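Long-range contacts in RsfP (Uncultured bacterium, PDB 4GLJ), which probably catalyses the phosphate-dependent cleavage of 5'-methylthioadenosine to adenine and methylthioribose 1-phosphate, and also binds the dye rhodamine B: residues A169-I174 / G197-P202; V112-M117 / Y214-L219; G100-T105 / M191-I196. All blocks are in the same frame, centred on the assembly; numbering follows the deposited sequence.

Contact 1 (A169-I174 / G197-P202). With RHB (N-[9-(2-carboxyphenyl)-6-(diethylamino)-3H-xanthen-3-ylidene]-N-ethylethanaminium), chain C; PO4 (phosphate ion), chain D.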
loop_
_atom_site.group_PDB
_atom_site.type_symbol
_atom_site.label_atom_id
_atom_site.label_comp_id
_atom_site.label_asym_id
_atom_site.label_seq_id
_atom_site.Cartn_x
_atom_site.Cartn_y
_atom_site.Cartn_z
ATOM N N ALA A 169 -6.210 -15.097 -17.371
ATOM C CA ALA A 169 -6.696 -13.797 -16.865
ATOM C C ALA A 169 -5.793 -13.289 -15.722
ATOM O O ALA A 169 -5.005 -14.075 -15.108
ATOM C CB ALA A 169 -8.128 -13.992 -16.323
ATOM N N THR A 170 -5.859 -11.984 -15.474
ATOM C CA THR A 170 -5.119 -11.366 -14.367
ATOM C C THR A 170 -6.047 -10.997 -13.210
ATOM O O THR A 170 -7.039 -10.291 -13.451
ATOM C CB THR A 170 -4.377 -10.112 -14.839
ATOM O OG1 THR A 170 -3.388 -10.543 -15.759
ATOM C CG2 THR A 170 -3.694 -9.433 -13.646
ATOM N N TYR A 171 -5.745 -11.503 -11.992
ATOM C CA TYR A 171 -6.527 -11.266 -10.750
ATOM C C TYR A 171 -5.863 -10.121 -10.020
ATOM O O TYR A 171 -4.698 -10.200 -9.661
ATOM C CB TYR A 171 -6.455 -12.531 -9.868
ATOM C CG TYR A 171 -7.123 -12.547 -8.477
ATOM C CD1 TYR A 171 -6.625 -11.763 -7.375
ATOM C CD2 TYR A 171 -8.180 -13.428 -8.207
ATOM C CE1 TYR A 171 -7.216 -11.852 -6.075
ATOM C CE2 TYR A 171 -8.735 -13.519 -6.898
ATOM C CZ TYR A 171 -8.262 -12.725 -5.855
ATOM O OH TYR A 171 -8.865 -12.920 -4.587
ATOM N N VAL A 172 -6.621 -9.040 -9.756
ATOM C CA VAL A 172 -6.018 -7.979 -8.936
ATOM C C VAL A 172 -6.608 -8.184 -7.530
ATOM O O VAL A 172 -7.808 -8.289 -7.370
ATOM C CB VAL A 172 -6.274 -6.545 -9.492
ATOM C CG1 VAL A 172 -7.758 -6.287 -9.629
ATOM C CG2 VAL A 172 -5.719 -5.508 -8.485
ATOM N N CYS A 173 -5.729 -8.172 -6.504
ATOM C CA CYS A 173 -6.149 -8.410 -5.148
ATOM C C CYS A 173 -6.082 -7.084 -4.423
ATOM O O CYS A 173 -5.018 -6.529 -4.329
ATOM C CB CYS A 173 -5.197 -9.361 -4.448
ATOM S SG CYS A 173 -5.988 -10.059 -2.929
ATOM N N ILE A 174 -7.202 -6.682 -3.809
ATOM C CA ILE A 174 -7.226 -5.417 -3.078
ATOM C C ILE A 174 -7.410 -5.730 -1.611
ATOM O O ILE A 174 -7.761 -6.888 -1.205
ATOM C CB ILE A 174 -8.359 -4.486 -3.611
ATOM C CG1 ILE A 174 -9.764 -5.106 -3.350
ATOM C CG2 ILE A 174 -8.109 -4.091 -5.099
ATOM C CD1 ILE A 174 -10.898 -4.060 -3.471
ATOM N N GLY A 197 -10.442 -9.582 -6.561
ATOM C CA GLY A 197 -10.826 -10.292 -5.342
ATOM C C GLY A 197 -10.039 -9.687 -4.158
ATOM O O GLY A 197 -9.356 -8.686 -4.345
ATOM N N MET A 198 -10.195 -10.252 -2.945
ATOM C CA MET A 198 -9.570 -9.633 -1.743
ATOM C C MET A 198 -8.683 -10.603 -1.009
ATOM O O MET A 198 -8.134 -10.246 0.060
ATOM C CB MET A 198 -10.676 -9.108 -0.810
ATOM C CG MET A 198 -11.585 -8.060 -1.488
ATOM S SD MET A 198 -12.768 -7.396 -0.310
ATOM C CE MET A 198 -13.638 -6.283 -1.383
ATOM N N THR A 199 -8.586 -11.846 -1.510
ATOM C CA THR A 199 -7.986 -12.877 -0.610
ATOM C C THR A 199 -6.752 -13.655 -1.161
ATOM O O THR A 199 -5.994 -14.245 -0.348
ATOM C CB THR A 199 -9.043 -13.968 -0.209
ATOM O OG1 THR A 199 -9.592 -14.534 -1.431
ATOM C CG2 THR A 199 -10.145 -13.384 0.582
ATOM N N ASN A 200 -6.564 -13.715 -2.491
ATOM C CA ASN A 200 -5.555 -14.635 -2.998
ATOM C C ASN A 200 -4.119 -14.106 -2.864
ATOM O O ASN A 200 -3.168 -14.859 -3.064
ATOM C CB ASN A 200 -5.929 -15.131 -4.408
ATOM C CG ASN A 200 -7.090 -16.183 -4.347
ATOM O OD1 ASN A 200 -7.056 -17.159 -5.066
ATOM N ND2 ASN A 200 -8.022 -16.057 -3.352
ATOM N N MET A 201 -3.971 -12.855 -2.426
ATOM C CA MET A 201 -2.697 -12.338 -1.889
ATOM C C MET A 201 -2.935 -11.978 -0.437
ATOM O O MET A 201 -3.898 -11.290 -0.137
ATOM C CB MET A 201 -2.216 -11.115 -2.688
ATOM C CG MET A 201 -1.737 -11.447 -4.104
ATOM S SD MET A 201 -0.096 -12.241 -3.973
ATOM C CE MET A 201 0.318 -12.459 -5.700
ATOM N N PRO A 202 -2.068 -12.410 0.489
ATOM C CA PRO A 202 -0.716 -12.956 0.217
ATOM C C PRO A 202 -0.710 -14.487 0.099
ATOM O O PRO A 202 0.361 -15.043 0.001
ATOM C CB PRO A 202 0.074 -12.521 1.465
ATOM C CG PRO A 202 -0.976 -12.642 2.546
ATOM C CD PRO A 202 -2.215 -12.033 1.918
HETATM O O2 RHB C . -21.661 -8.416 -7.150
HETATM C C26 RHB C . -22.533 -9.024 -6.489
HETATM C C19 RHB C . -22.056 -9.669 -5.216
HETATM C C14 RHB C . -20.822 -9.311 -4.736
HETATM C C15 RHB C . -20.343 -9.880 -3.562
HETATM C C16 RHB C . -21.075 -10.842 -2.874
HETATM C C17 RHB C . -22.318 -11.223 -3.365
HETATM C C18 RHB C . -22.792 -10.638 -4.534
HETATM C C9 RHB C . -20.021 -8.260 -5.408
HETATM C C8 RHB C . -20.684 -7.051 -5.942
HETATM C C13 RHB C . -22.065 -6.969 -5.838
HETATM C C12 RHB C . -22.731 -5.867 -6.348
HETATM C C11 RHB C . -22.026 -4.833 -6.955
HETATM N N1 RHB C . -22.803 -3.744 -7.439
HETATM C C35 RHB C . -23.608 -3.155 -6.348
HETATM C C36 RHB C . -25.071 -3.545 -6.449
HETATM C C22 RHB C . -22.000 -2.676 -8.073
HETATM C C23 RHB C . -22.506 -1.304 -7.660
HETATM C C10 RHB C . -20.620 -4.920 -7.057
HETATM C C7 RHB C . -19.923 -6.038 -6.539
HETATM O O1 RHB C . -18.526 -6.171 -6.630
HETATM C C1 RHB C . -17.842 -7.284 -6.123
HETATM C C2 RHB C . -18.548 -8.337 -5.508
HETATM C C6 RHB C . -16.444 -7.409 -6.202
HETATM C C5 RHB C . -15.852 -8.570 -5.666
HETATM C C4 RHB C . -16.563 -9.598 -5.076
HETATM C C3 RHB C . -17.931 -9.476 -4.993
HETATM N N2 RHB C . -14.480 -8.717 -5.649
HETATM C C24 RHB C . -14.075 -7.342 -5.444
HETATM C C25 RHB C . -13.083 -7.354 -4.318
HETATM C C33 RHB C . -14.149 -9.312 -4.352
HETATM C C34 RHB C . -14.653 -10.744 -4.251
HETATM O O3 RHB C . -23.727 -9.116 -6.889
HETATM P P PO4 D . -13.058 -15.166 -1.172
HETATM O O1 PO4 D . -13.954 -14.023 -0.792
HETATM O O2 PO4 D . -13.995 -16.097 -1.904
HETATM O O3 PO4 D . -12.003 -14.563 -2.023
HETATM O O4 PO4 D . -12.457 -15.886 0.031
#
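The ring of Tyr171 is held between two parts of 197-202. Gly197 N stands 3.9 Å above one ring face, offset toward the rim. Asn200 CB lies over the opposite face, in a CH-pi contact 4.1 Å from the Tyr171 ring centroid. Thr199 N is at the edge, near the ring plane. The Asn200 amide plane is turned only 27° from the ring.

Tyr171 CG is anti to the backbone N (chi1 177°), and the hydroxyl reaches the start of helix 200-209. There Tyr171 OH accepts two backbone bonds, from Asn200 N at 3.2 Å and from Thr199 N at 3.3 Å. Cys173 SG does the same kind of work one step on, accepting from Met201 N at 3.5 Å. Two side chains thus accept from three successive backbone N atoms.

Thr199 OG1 lies 2.5 Å from O3 of a phosphate ion, very short for a hydrogen bond, so the exact length is doubtful. Ser22 N, Arg64, His65 and Ala98 N also bind this ion. It is consistent with the phosphate site of the phosphorylase family. Met198 CE touches rhodamine B.

Strands 169-173 and 195-197 pair in parallel, through Gly197 N to Val172 O and Ile174 N to Gly197 O, both 3.0 Å. Asn200 OD1 bonds Thr216 on strand 213-221 and Ser95 on strand 92-101. Strand 111-119 borders strand 169-173 in the same sheet.

Contact 2 (V112-M117 / Y214-L219)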
loop_
_atom_site.group_PDB
_atom_site.type_symbol
_atom_site.label_atom_id
_atom_site.label_comp_id
_atom_site.label_asym_id
_atom_site.label_seq_id
_atom_site.Cartn_x
_atom_site.Cartn_y
_atom_site.Cartn_z
ATOM N N VAL A 112 -13.235 -18.442 -13.914
ATOM C CA VAL A 112 -12.061 -17.869 -14.472
ATOM C C VAL A 112 -10.889 -18.575 -13.784
ATOM O O VAL A 112 -10.838 -18.742 -12.552
ATOM C CB VAL A 112 -12.000 -16.334 -14.232
ATOM C CG1 VAL A 112 -10.709 -15.777 -14.819
ATOM C CG2 VAL A 112 -13.185 -15.647 -14.948
ATOM N N ILE A 113 -9.941 -19.002 -14.601
ATOM C CA ILE A 113 -8.703 -19.600 -14.052
ATOM C C ILE A 113 -7.550 -18.626 -14.386
ATOM O O ILE A 113 -6.972 -18.666 -15.476
ATOM C CB ILE A 113 -8.368 -20.999 -14.721
ATOM C CG1 ILE A 113 -9.615 -21.894 -14.747
ATOM C CG2 ILE A 113 -7.164 -21.677 -14.034
ATOM C CD1 ILE A 113 -10.202 -22.080 -13.393
ATOM N N PRO A 114 -7.248 -17.737 -13.481
ATOM C CA PRO A 114 -6.244 -16.699 -13.859
ATOM C C PRO A 114 -4.847 -17.291 -13.969
ATOM O O PRO A 114 -4.568 -18.392 -13.417
ATOM C CB PRO A 114 -6.331 -15.710 -12.675
ATOM C CG PRO A 114 -6.838 -16.560 -11.524
ATOM C CD PRO A 114 -7.879 -17.461 -12.189
ATOM N N ASP A 115 -3.983 -16.640 -14.757
ATOM C CA ASP A 115 -2.625 -17.085 -14.782
ATOM C C ASP A 115 -1.746 -15.994 -14.149
ATOM O O ASP A 115 -0.565 -16.244 -13.890
ATOM C CB ASP A 115 -2.182 -17.426 -16.226
ATOM C CG ASP A 115 -2.194 -16.205 -17.156
ATOM O OD1 ASP A 115 -2.982 -15.250 -16.971
ATOM O OD2 ASP A 115 -1.394 -16.183 -18.091
ATOM N N GLN A 116 -2.308 -14.789 -13.874
ATOM C CA GLN A 116 -1.446 -13.749 -13.323
ATOM C C GLN A 116 -2.176 -13.109 -12.180
ATOM O O GLN A 116 -3.410 -13.256 -12.042
ATOM C CB GLN A 116 -1.083 -12.704 -14.416
ATOM C CG GLN A 116 0.111 -13.141 -15.328
ATOM C CD GLN A 116 1.399 -13.338 -14.473
ATOM O OE1 GLN A 116 1.583 -12.631 -13.502
ATOM N NE2 GLN A 116 2.228 -14.342 -14.803
ATOM N N MET A 117 -1.452 -12.293 -11.423
ATOM C CA MET A 117 -2.026 -11.653 -10.223
ATOM C C MET A 117 -1.306 -10.355 -10.022
ATOM O O MET A 117 -0.111 -10.212 -10.432
ATOM C CB MET A 117 -1.742 -12.488 -8.989
ATOM C CG MET A 117 -2.485 -13.785 -8.954
ATOM S SD MET A 117 -1.984 -14.685 -7.503
ATOM C CE MET A 117 -3.225 -14.197 -6.321
ATOM N N TYR A 214 0.105 -23.881 -6.340
ATOM C CA TYR A 214 -1.069 -23.149 -5.915
ATOM C C TYR A 214 -1.657 -22.540 -7.155
ATOM O O TYR A 214 -0.957 -21.884 -7.952
ATOM C CB TYR A 214 -0.704 -22.034 -4.926
ATOM C CG TYR A 214 -1.847 -21.087 -4.491
ATOM C CD1 TYR A 214 -2.242 -20.013 -5.342
ATOM C CD2 TYR A 214 -2.429 -21.214 -3.252
ATOM C CE1 TYR A 214 -3.264 -19.147 -4.988
ATOM C CE2 TYR A 214 -3.467 -20.366 -2.850
ATOM C CZ TYR A 214 -3.867 -19.319 -3.723
ATOM O OH TYR A 214 -4.845 -18.421 -3.288
ATOM N N ALA A 215 -2.963 -22.773 -7.344
ATOM C CA ALA A 215 -3.699 -22.095 -8.427
ATOM C C ALA A 215 -5.119 -21.752 -7.978
ATOM O O ALA A 215 -5.603 -22.234 -6.941
ATOM C CB ALA A 215 -3.684 -22.875 -9.756
ATOM N N THR A 216 -5.812 -20.938 -8.774
ATOM C CA THR A 216 -7.088 -20.347 -8.288
ATOM C C THR A 216 -8.208 -20.742 -9.261
ATOM O O THR A 216 -8.033 -20.662 -10.461
ATOM C CB THR A 216 -6.966 -18.807 -8.230
ATOM O OG1 THR A 216 -6.014 -18.479 -7.168
ATOM C CG2 THR A 216 -8.328 -18.165 -7.852
ATOM N N LEU A 217 -9.301 -21.212 -8.697
ATOM C CA LEU A 217 -10.552 -21.310 -9.441
ATOM C C LEU A 217 -11.461 -20.105 -8.984
ATOM O O LEU A 217 -11.978 -20.100 -7.865
ATOM C CB LEU A 217 -11.233 -22.653 -9.107
ATOM C CG LEU A 217 -12.642 -22.892 -9.688
ATOM C CD1 LEU A 217 -12.528 -22.941 -11.202
ATOM C CD2 LEU A 217 -13.249 -24.193 -9.166
ATOM N N ALA A 218 -11.587 -19.084 -9.844
ATOM C CA ALA A 218 -12.338 -17.864 -9.493
ATOM C C ALA A 218 -13.781 -17.999 -9.983
ATOM O O ALA A 218 -14.021 -18.450 -11.109
ATOM C CB ALA A 218 -11.656 -16.649 -10.082
ATOM N N LEU A 219 -14.704 -17.596 -9.139
ATOM C CA LEU A 219 -16.118 -17.672 -9.416
ATOM C C LEU A 219 -16.640 -16.234 -9.537
ATOM O O LEU A 219 -16.618 -15.477 -8.591
ATOM C CB LEU A 219 -16.828 -18.341 -8.227
ATOM C CG LEU A 219 -16.157 -19.610 -7.664
ATOM C CD1 LEU A 219 -17.024 -20.192 -6.548
ATOM C CD2 LEU A 219 -15.970 -20.616 -8.793
HETATM O O HOH W 1 -5.439 -20.193 -11.431
#
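Val112 and Ala218 form an antiparallel hydrogen-bonded pair, in which Val112 N donates to Ala218 O at 2.9 Å and Ala218 N to Val112 O at 2.8 Å. The pair joins strands 111-119 and 213-221 in the central mixed sheet of the phosphorylase fold. The short strand axes make an angle of 147°. The strands splay apart beyond this pair, toward Pro114 and Thr216.

Val112 CB and Ala218 CB lie on the same sheet face, 4.2 Å apart. Ile113 meets Leu217 by its delta methyl. Ile113 CG1 lies anti to the carbonyl carbon (chi1 -48°), and a second bend (chi2 -56°) carries CD1 back to the other strand. Ile113 CD1 and Leu217 CD1 are 3.3 Å apart, tighter than normal van der Waals contact. Ala148, Leu151 and Ile152 of helix 145-157 also pack on Ile113.

The Pro114 ring crosses Thr216 at about a right angle, with Pro114 CG 4.0 Å from Thr216 CB. The chain turns a corner at Asp115, after which Gln116 and Met117 make hydrogen bonds to a second subunit.

Where the strands have parted, one water bridges the backbones. It donates to Pro114 O and accepts from Thr216 N, both at 2.8 Å.

Contact 3 (G100-T105 / M191-I196). With RHB (N-[9-(2-carboxyphenyl)-6-(diethylamino)-3H-xanthen-3-ylidene]-N-ethylethanaminium), chain C.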
loop_
_atom_site.group_PDB
_atom_site.type_symbol
_atom_site.label_atom_id
_atom_site.label_comp_id
_atom_site.label_asym_id
_atom_site.label_seq_id
_atom_site.Cartn_x
_atom_site.Cartn_y
_atom_site.Cartn_z
ATOM N N GLY A 100 -15.084 -10.318 -8.560
ATOM C CA GLY A 100 -15.831 -9.419 -9.420
ATOM C C GLY A 100 -15.224 -9.397 -10.784
ATOM O O GLY A 100 -14.023 -9.545 -10.942
ATOM N N SER A 101 -16.033 -9.176 -11.799
ATOM C CA SER A 101 -15.488 -9.101 -13.159
ATOM C C SER A 101 -15.163 -7.663 -13.541
ATOM O O SER A 101 -15.948 -6.728 -13.261
ATOM C CB SER A 101 -16.525 -9.607 -14.188
ATOM O OG SER A 101 -16.144 -9.169 -15.519
ATOM N N LEU A 102 -14.028 -7.475 -14.180
ATOM C CA LEU A 102 -13.677 -6.165 -14.773
ATOM C C LEU A 102 -13.815 -6.165 -16.295
ATOM O O LEU A 102 -13.465 -5.192 -16.952
ATOM C CB LEU A 102 -12.207 -5.839 -14.403
ATOM C CG LEU A 102 -11.892 -5.692 -12.899
ATOM C CD1 LEU A 102 -10.395 -5.692 -12.617
ATOM C CD2 LEU A 102 -12.573 -4.409 -12.360
ATOM N N GLN A 103 -14.404 -7.200 -16.892
ATOM C CA GLN A 103 -14.398 -7.327 -18.346
ATOM C C GLN A 103 -15.801 -7.797 -18.770
ATOM O O GLN A 103 -16.395 -8.732 -18.167
ATOM C CB GLN A 103 -13.331 -8.369 -18.800
ATOM C CG GLN A 103 -11.872 -8.059 -18.463
ATOM C CD GLN A 103 -11.411 -6.753 -19.124
ATOM O OE1 GLN A 103 -11.941 -6.389 -20.163
ATOM N NE2 GLN A 103 -10.471 -6.013 -18.489
ATOM N N GLU A 104 -16.325 -7.142 -19.795
ATOM C CA GLU A 104 -17.648 -7.511 -20.367
ATOM C C GLU A 104 -17.893 -8.994 -20.634
ATOM O O GLU A 104 -18.986 -9.548 -20.422
ATOM C CB GLU A 104 -17.869 -6.737 -21.655
ATOM C CG GLU A 104 -19.322 -6.818 -22.050
ATOM C CD GLU A 104 -20.263 -6.412 -20.895
ATOM O OE1 GLU A 104 -20.042 -5.322 -20.268
ATOM O OE2 GLU A 104 -21.224 -7.191 -20.628
ATOM N N THR A 105 -16.872 -9.645 -21.152
ATOM C CA THR A 105 -17.013 -11.045 -21.526
ATOM C C THR A 105 -16.906 -12.013 -20.347
ATOM O O THR A 105 -17.182 -13.192 -20.514
ATOM C CB THR A 105 -15.903 -11.412 -22.487
ATOM O OG1 THR A 105 -14.687 -10.968 -21.885
ATOM C CG2 THR A 105 -16.150 -10.714 -23.841
ATOM N N MET A 191 -4.911 -1.241 -16.086
ATOM C CA MET A 191 -3.714 -2.064 -15.752
ATOM C C MET A 191 -3.873 -3.448 -16.374
ATOM O O MET A 191 -3.056 -4.289 -16.133
ATOM C CB MET A 191 -3.588 -2.298 -14.238
ATOM C CG MET A 191 -3.263 -1.080 -13.396
ATOM S SD MET A 191 -3.795 -1.319 -11.673
ATOM C CE MET A 191 -3.282 -2.936 -11.268
ATOM N N GLN A 192 -4.944 -3.671 -17.136
ATOM C CA GLN A 192 -5.237 -4.979 -17.806
ATOM C C GLN A 192 -5.598 -6.089 -16.828
ATOM O O GLN A 192 -5.307 -7.229 -17.100
ATOM C CB GLN A 192 -4.036 -5.505 -18.593
ATOM C CG GLN A 192 -3.227 -4.472 -19.323
ATOM C CD GLN A 192 -3.872 -4.121 -20.613
ATOM O OE1 GLN A 192 -3.435 -4.566 -21.658
ATOM N NE2 GLN A 192 -4.944 -3.335 -20.548
ATOM N N ALA A 193 -6.144 -5.767 -15.678
ATOM C CA ALA A 193 -6.641 -6.786 -14.818
ATOM C C ALA A 193 -8.043 -7.211 -15.333
ATOM O O ALA A 193 -8.770 -6.373 -15.870
ATOM C CB ALA A 193 -6.752 -6.250 -13.397
ATOM N N ASP A 194 -8.469 -8.450 -15.030
ATOM C CA ASP A 194 -9.698 -9.026 -15.585
ATOM C C ASP A 194 -10.752 -9.319 -14.510
ATOM O O ASP A 194 -11.947 -9.247 -14.783
ATOM C CB ASP A 194 -9.325 -10.334 -16.301
ATOM C CG ASP A 194 -8.392 -10.075 -17.491
ATOM O OD1 ASP A 194 -7.251 -10.597 -17.507
ATOM O OD2 ASP A 194 -8.804 -9.284 -18.402
ATOM N N ILE A 195 -10.285 -9.669 -13.324
ATOM C CA ILE A 195 -11.115 -9.998 -12.178
ATOM C C ILE A 195 -10.442 -9.388 -10.914
ATOM O O ILE A 195 -9.236 -9.166 -10.899
ATOM C CB ILE A 195 -11.307 -11.511 -12.025
ATOM C CG1 ILE A 195 -9.956 -12.239 -11.814
ATOM C CG2 ILE A 195 -12.088 -12.056 -13.251
ATOM C CD1 ILE A 195 -10.021 -13.760 -11.617
ATOM N N ILE A 196 -11.265 -9.161 -9.897
ATOM C CA ILE A 196 -10.913 -8.544 -8.668
ATOM C C ILE A 196 -11.360 -9.357 -7.485
ATOM O O ILE A 196 -12.558 -9.750 -7.351
ATOM C CB ILE A 196 -11.433 -7.069 -8.604
ATOM C CG1 ILE A 196 -11.077 -6.409 -7.230
ATOM C CG2 ILE A 196 -12.933 -6.977 -8.876
ATOM C CD1 ILE A 196 -10.909 -4.917 -7.408
HETATM O O2 RHB C . -21.661 -8.416 -7.150
HETATM C C26 RHB C . -22.533 -9.024 -6.489
HETATM C C19 RHB C . -22.056 -9.669 -5.216
HETATM C C14 RHB C . -20.822 -9.311 -4.736
HETATM C C15 RHB C . -20.343 -9.880 -3.562
HETATM C C16 RHB C . -21.075 -10.842 -2.874
HETATM C C17 RHB C . -22.318 -11.223 -3.365
HETATM C C18 RHB C . -22.792 -10.638 -4.534
HETATM C C9 RHB C . -20.021 -8.260 -5.408
HETATM C C8 RHB C . -20.684 -7.051 -5.942
HETATM C C13 RHB C . -22.065 -6.969 -5.838
HETATM C C12 RHB C . -22.731 -5.867 -6.348
HETATM C C11 RHB C . -22.026 -4.833 -6.955
HETATM N N1 RHB C . -22.803 -3.744 -7.439
HETATM C C35 RHB C . -23.608 -3.155 -6.348
HETATM C C36 RHB C . -25.071 -3.545 -6.449
HETATM C C22 RHB C . -22.000 -2.676 -8.073
HETATM C C23 RHB C . -22.506 -1.304 -7.660
HETATM C C10 RHB C . -20.620 -4.920 -7.057
HETATM C C7 RHB C . -19.923 -6.038 -6.539
HETATM O O1 RHB C . -18.526 -6.171 -6.630
HETATM C C1 RHB C . -17.842 -7.284 -6.123
HETATM C C2 RHB C . -18.548 -8.337 -5.508
HETATM C C6 RHB C . -16.444 -7.409 -6.202
HETATM C C5 RHB C . -15.852 -8.570 -5.666
HETATM C C4 RHB C . -16.563 -9.598 -5.076
HETATM C C3 RHB C . -17.931 -9.476 -4.993
HETATM N N2 RHB C . -14.480 -8.717 -5.649
HETATM C C24 RHB C . -14.075 -7.342 -5.444
HETATM C C25 RHB C . -13.083 -7.354 -4.318
HETATM C C33 RHB C . -14.149 -9.312 -4.352
HETATM C C34 RHB C . -14.653 -10.744 -4.251
HETATM O O3 RHB C . -23.727 -9.116 -6.889
#
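This antiparallel pairing joins the end of strand 92-101 to strand 195-197, at one wall of the rhodamine B pocket. Gly100 and Ile196 are its hydrogen-bonded pair. Gly100 N donates to Ile196 O at 2.9 Å, and Ile196 N donates back to Gly100 O at 3.0 Å. Ser101 and Ile195 follow as a non-hydrogen-bonded pair. Beyond them, Leu102 N bonds Asp194 O at 2.8 Å, but from 42° out of the carbonyl plane.

The dye's diethylamino end lies against the Gly100-Ile196 pair. Ile196 CG1 touches both C24 and C25 of one ethyl group, and Ile196 CG2 packs on C24. At chi1 178° the CG1 branch of Ile196 turns away from its backbone N, and both branches meet that ethyl group. The backbone itself also lies close to N2 of rhodamine B, with Gly100 N at 3.4 Å and Ile196 O at 2.8 Å; neither is a hydrogen bond.

Leu102 reaches across by its CD1 methyl, which packs against Ala193 CB at 3.8 Å. Tyr188 of helix 182-190 also packs on Leu102. Ser101 OG accepts from Gln103 N in an ST turn, and it also bonds Leu106 O.

The Gln103 side chain bends at chi2 and slants across Asp194. Its amide plane is 69° from the carboxylate. Gln103 CG lies 3.3 Å from Asp194 OD2, while the other carboxylate oxygen, OD1, accepts from Thr170 N on strand 169-173. At the tip, Gln103 NE2 donates to Ala193 O at 3.1 Å, with the acceptor in the Gln103 amide plane.

Overall arrangement
All three contacts belong to one mixed sheet of the phosphorylase fold. Their centres lie about 9 Å (contacts 1 and 2), 11 Å (1 and 3) and 12 Å (2 and 3) apart. Along the chain the segments run 100-105, 112-117, 169-174, 191-196, 197-202, 214-219. Contact 1 is nested within the loop closed by contact 2, while contact 3 crosses both. Strand 169-173 lies between strands 111-119 and 195-197. Strand 92-101 pairs with both 195-197 and 213-221. Ile195 CD1 packs on Val112, Pro114 and Ala218, joining contacts 2 and 3. Contacts 1 and 3 both touch rhodamine B, and contact 1 also reaches the bound phosphate through Thr199.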